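Local coordinates for protein guanidinopropionase (Pseudomonas aeruginosa, PDB 3NIQ) that hydrolyses 3-guanidinopropanoate to beta-alanine and urea, using two manganese ions in each subunit of its homohexamer, at residues A[110-114]-A[115-119]; A[211-214]-A[215-219]. One frame throughout, in Å; residues are numbered along the deposited sequence.

Interaction 1 (A[110-114]-A[115-119]); sequences RQVHA and AGTLP
Gln111 O, Val112 O and His113 O take the backbone N-H groups that follow the helix. The bond from Gly116 N to His113 O is the shortest at 2.8 Å, although its donor stands above the carbonyl plane rather than within it. Thr117 N reaches back to Val112 O over 3.3 Å with a fairly straight N-H (154°), while Ala115 N is given to Gln111 O at 3.2 Å and only weakly to Val112 O. Val112 O thus serves two donors. The Gly116 and Thr117 bonds, with Gly116 at positive phi (75°), make a Schellman motif, the C-terminal end of helix 98-114 just before strand 118-123 of the parallel sheet; glycine, lacking CB, adopts this backbone conformation at little cost.

Apolar contact lies on the buried side. Val112 holds CG1 anti to its own N (chi1 170°), which sends that methyl to Thr117 CB at 4.0 Å and, more loosely, to Pro119 CB at 4.4 Å. The Val112 and Thr117 side chains cross nearly at a right angle. The beta-branch of valine lets one methyl meet both residues, and Thr117 OG1 is hydrogen-bonded to the carbonyl oxygens of Pro32 and Leu35.

One water completes the polar set: it lies in the His113 ring plane, 2.9 Å from His113 ND1, and donates to Thr117 O at 2.7 Å, joining imidazole to the outgoing backbone.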
loop_
_atom_site.group_PDB
_atom_site.type_symbol
_atom_site.label_atom_id
_atom_site.label_comp_id
_atom_site.label_asym_id
_atom_site.label_seq_id
_atom_site.Cartn_x
_atom_site.Cartn_y
_atom_site.Cartn_z
ATOM N N ARG A 110 9.251 37.683 -6.316
ATOM C CA ARG A 110 9.383 39.139 -6.592
ATOM C C ARG A 110 8.890 39.485 -8.003
ATOM O O ARG A 110 8.275 40.527 -8.218
ATOM C CB ARG A 110 10.830 39.600 -6.440
ATOM C CG ARG A 110 11.318 39.656 -4.987
ATOM C CD ARG A 110 12.456 40.637 -4.827
ATOM N NE ARG A 110 13.012 40.664 -3.466
ATOM C CZ ARG A 110 13.918 41.557 -3.068
ATOM N NH1 ARG A 110 14.343 42.496 -3.920
ATOM N NH2 ARG A 110 14.400 41.521 -1.826
ATOM N N GLN A 111 9.167 38.599 -8.959
ATOM C CA GLN A 111 8.732 38.792 -10.345
ATOM C C GLN A 111 7.231 38.641 -10.454
ATOM O O GLN A 111 6.559 39.425 -11.133
ATOM C CB GLN A 111 9.370 37.736 -11.250
ATOM C CG GLN A 111 10.813 38.015 -11.642
ATOM C CD GLN A 111 11.474 36.797 -12.277
ATOM O OE1 GLN A 111 11.081 35.655 -12.021
ATOM N NE2 GLN A 111 12.487 37.035 -13.100
ATOM N N VAL A 112 6.704 37.595 -9.819
ATOM C CA VAL A 112 5.272 37.366 -9.802
ATOM C C VAL A 112 4.601 38.623 -9.204
ATOM O O VAL A 112 3.677 39.171 -9.787
ATOM C CB VAL A 112 4.917 36.088 -8.978
ATOM C CG1 VAL A 112 3.409 35.975 -8.760
ATOM C CG2 VAL A 112 5.473 34.848 -9.656
ATOM N N HIS A 113 5.101 39.079 -8.053
ATOM C CA HIS A 113 4.523 40.219 -7.359
ATOM C C HIS A 113 4.633 41.509 -8.219
ATOM O O HIS A 113 3.682 42.283 -8.334
ATOM C CB HIS A 113 5.224 40.424 -6.019
ATOM C CG HIS A 113 4.623 41.511 -5.188
ATOM N ND1 HIS A 113 3.312 41.476 -4.762
ATOM C CD2 HIS A 113 5.147 42.660 -4.694
ATOM C CE1 HIS A 113 3.054 42.559 -4.044
ATOM N NE2 HIS A 113 4.146 43.295 -3.993
ATOM N N ALA A 114 5.787 41.714 -8.830
ATOM C CA ALA A 114 5.991 42.908 -9.662
ATOM C C ALA A 114 4.991 42.967 -10.824
ATOM O O ALA A 114 4.626 44.039 -11.260
ATOM C CB ALA A 114 7.422 42.992 -10.165
ATOM N N ALA A 115 4.500 41.818 -11.283
ATOM C CA ALA A 115 3.526 41.820 -12.361
ATOM C C ALA A 115 2.105 42.016 -11.840
ATOM O O ALA A 115 1.161 42.062 -12.612
ATOM C CB ALA A 115 3.642 40.540 -13.195
ATOM N N GLY A 116 1.956 42.163 -10.528
ATOM C CA GLY A 116 0.641 42.371 -9.938
ATOM C C GLY A 116 -0.178 41.077 -9.916
ATOM O O GLY A 116 -1.387 41.107 -9.773
ATOM N N THR A 117 0.489 39.932 -10.054
ATOM C CA THR A 117 -0.205 38.634 -10.048
ATOM C C THR A 117 -0.334 38.095 -8.609
ATOM O O THR A 117 0.626 38.151 -7.838
ATOM C CB THR A 117 0.552 37.642 -10.971
ATOM O OG1 THR A 117 0.704 38.235 -12.267
ATOM C CG2 THR A 117 -0.180 36.309 -11.124
ATOM N N LEU A 118 -1.515 37.604 -8.240
ATOM C CA LEU A 118 -1.703 36.983 -6.933
ATOM C C LEU A 118 -1.285 35.515 -6.993
ATOM O O LEU A 118 -1.758 34.791 -7.850
ATOM C CB LEU A 118 -3.158 37.072 -6.466
ATOM C CG LEU A 118 -3.829 38.450 -6.425
ATOM C CD1 LEU A 118 -5.182 38.345 -5.752
ATOM C CD2 LEU A 118 -2.949 39.465 -5.704
ATOM N N PRO A 119 -0.385 35.089 -6.087
ATOM C CA PRO A 119 0.097 33.716 -6.103
ATOM C C PRO A 119 -0.764 32.746 -5.289
ATOM O O PRO A 119 -1.125 33.011 -4.145
ATOM C CB PRO A 119 1.498 33.829 -5.489
ATOM C CG PRO A 119 1.316 34.954 -4.454
ATOM C CD PRO A 119 0.327 35.920 -5.091
HETATM O O HOH W 1 1.126 39.775 -5.755
#

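Interaction 2 (A[211-214]-A[215-219])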
loop_
_atom_site.group_PDB
_atom_site.type_symbol
_atom_site.label_atom_id
_atom_site.label_comp_id
_atom_site.label_asym_id
_atom_site.label_seq_id
_atom_site.Cartn_x
_atom_site.Cartn_y
_atom_site.Cartn_z
ATOM N N MET A 211 -6.585 23.629 18.825
ATOM C CA MET A 211 -7.634 22.663 18.481
ATOM C C MET A 211 -8.747 22.627 19.526
ATOM O O MET A 211 -9.931 22.591 19.182
ATOM C CB MET A 211 -7.034 21.260 18.328
ATOM C CG MET A 211 -7.978 20.301 17.704
ATOM S SD MET A 211 -8.268 20.661 15.961
ATOM C CE MET A 211 -9.738 19.680 15.741
ATOM N N GLU A 212 -8.361 22.643 20.797
ATOM C CA GLU A 212 -9.333 22.570 21.897
ATOM C C GLU A 212 -10.298 23.739 21.841
ATOM O O GLU A 212 -11.506 23.557 21.977
ATOM C CB GLU A 212 -8.629 22.531 23.261
ATOM C CG GLU A 212 -7.839 21.250 23.550
ATOM C CD GLU A 212 -6.565 21.086 22.694
ATOM O OE1 GLU A 212 -5.918 22.100 22.328
ATOM O OE2 GLU A 212 -6.212 19.926 22.393
ATOM N N GLU A 213 -9.767 24.934 21.594
ATOM C CA GLU A 213 -10.608 26.149 21.553
ATOM C C GLU A 213 -11.465 26.201 20.284
ATOM O O GLU A 213 -12.615 26.662 20.312
ATOM C CB GLU A 213 -9.761 27.427 21.695
ATOM C CG GLU A 213 -10.627 28.709 21.744
ATOM C CD GLU A 213 -9.827 29.997 21.864
ATOM O OE1 GLU A 213 -8.588 30.000 21.624
ATOM O OE2 GLU A 213 -10.447 31.017 22.208
ATOM N N PHE A 214 -10.921 25.685 19.182
ATOM C CA PHE A 214 -11.694 25.520 17.966
ATOM C C PHE A 214 -12.908 24.632 18.196
ATOM O O PHE A 214 -14.006 24.925 17.712
ATOM C CB PHE A 214 -10.845 24.920 16.843
ATOM C CG PHE A 214 -11.659 24.430 15.669
ATOM C CD1 PHE A 214 -12.510 25.298 14.994
ATOM C CD2 PHE A 214 -11.595 23.093 15.255
ATOM C CE1 PHE A 214 -13.272 24.869 13.912
ATOM C CE2 PHE A 214 -12.355 22.650 14.154
ATOM C CZ PHE A 214 -13.194 23.539 13.485
ATOM N N VAL A 215 -12.709 23.552 18.936
ATOM C CA VAL A 215 -13.817 22.661 19.306
ATOM C C VAL A 215 -14.846 23.354 20.234
ATOM O O VAL A 215 -16.053 23.268 20.009
ATOM C CB VAL A 215 -13.284 21.329 19.918
ATOM C CG1 VAL A 215 -14.405 20.549 20.636
ATOM C CG2 VAL A 215 -12.640 20.462 18.813
ATOM N N GLU A 216 -14.366 24.054 21.249
ATOM C CA GLU A 216 -15.260 24.813 22.161
ATOM C C GLU A 216 -16.081 25.897 21.448
ATOM O O GLU A 216 -17.266 26.071 21.741
ATOM C CB GLU A 216 -14.467 25.453 23.302
ATOM C CG GLU A 216 -13.946 24.467 24.342
ATOM C CD GLU A 216 -12.800 25.030 25.175
ATOM O OE1 GLU A 216 -12.203 26.062 24.786
ATOM O OE2 GLU A 216 -12.488 24.441 26.226
ATOM N N LEU A 217 -15.455 26.611 20.511
ATOM C CA LEU A 217 -16.133 27.678 19.743
ATOM C C LEU A 217 -17.055 27.197 18.626
ATOM O O LEU A 217 -18.092 27.824 18.341
ATOM C CB LEU A 217 -15.103 28.655 19.148
ATOM C CG LEU A 217 -14.321 29.524 20.127
ATOM C CD1 LEU A 217 -13.173 30.237 19.415
ATOM C CD2 LEU A 217 -15.238 30.565 20.838
ATOM N N GLY A 218 -16.678 26.099 17.973
ATOM C CA GLY A 218 -17.357 25.697 16.752
ATOM C C GLY A 218 -16.910 26.582 15.589
ATOM O O GLY A 218 -16.253 27.620 15.780
ATOM N N VAL A 219 -17.290 26.172 14.385
ATOM C CA VAL A 219 -16.843 26.794 13.133
ATOM C C VAL A 219 -17.241 28.264 13.008
ATOM O O VAL A 219 -16.399 29.120 12.739
ATOM C CB VAL A 219 -17.381 25.990 11.908
ATOM C CG1 VAL A 219 -17.190 26.764 10.591
ATOM C CG2 VAL A 219 -16.685 24.625 11.828
#
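The opening turns of helix 211-230, which follows strand 207-210, an edge strand of the arginase-family parallel sheet, hold this contact. Three regular i to i+4 bonds build the first turns: Val215 N to Met211 O, Glu216 N to Glu212 O, and Leu217 N to Glu213 O at 2.8 Å, all with fairly straight N-H groups. A fourth, Gly218 N to Phe214 O at 2.9 Å, is more bent (138°). Gly218 has positive phi (76°), a conformation that a residue without a side chain adopts at little cost.

Glu213 and Leu217 lie side by side and point the same way. With CG anti to the backbone N (chi1 -176°) and an extended chain beyond it, Glu213 runs its aliphatic part along the leucine, CG meeting Leu217 CD1 at 3.8 Å. A long acidic residue suits the place because its methylenes pack on Leu217 while its carboxylate pairs with Arg207 in a salt bridge. Phe214 keeps company with Val219 in the same way: Val219 CG2 comes to the ring edge, 4.0 Å from Phe214 CE1. Met211 CE also lies in the ring plane at its edge, and the same methyl is 4.3 Å from Val215 CG2. The long, unbranched methionine thus brings its methyl end to both the Phe214 ring edge and the valine.

The Phe214 and Val219 side chains pack on helix 262-270, Phe214 touching Leu268 and Gln264. On the subunit interface, Glu212 forms a salt bridge with Arg270 and a hydrogen bond with His73, both of the second subunit, while Met211 is bonded through its backbone to Ile188, at the end of neighbouring strand 183-188.

Overall arrangement
From the N terminus, interaction 1 comes first: it closes the short turn that takes the chain out of helix 98-114 into strand 118-123, an interior strand of the parallel sheet. About ninety residues later, beyond the manganese ligands His126, Asp148, His150 and Asp152, interaction 2 makes the beginning of helix 211-230 after strand 207-210, one of the two outermost strands. The two are in series, neither nesting nor crossing, on opposite sides of the chain's centre, with centres 36 Å apart and nearest atoms about 23 Å apart. One marks a helix-to-strand passage; the other lies wholly in the first turns of its helix and also reaches a second subunit.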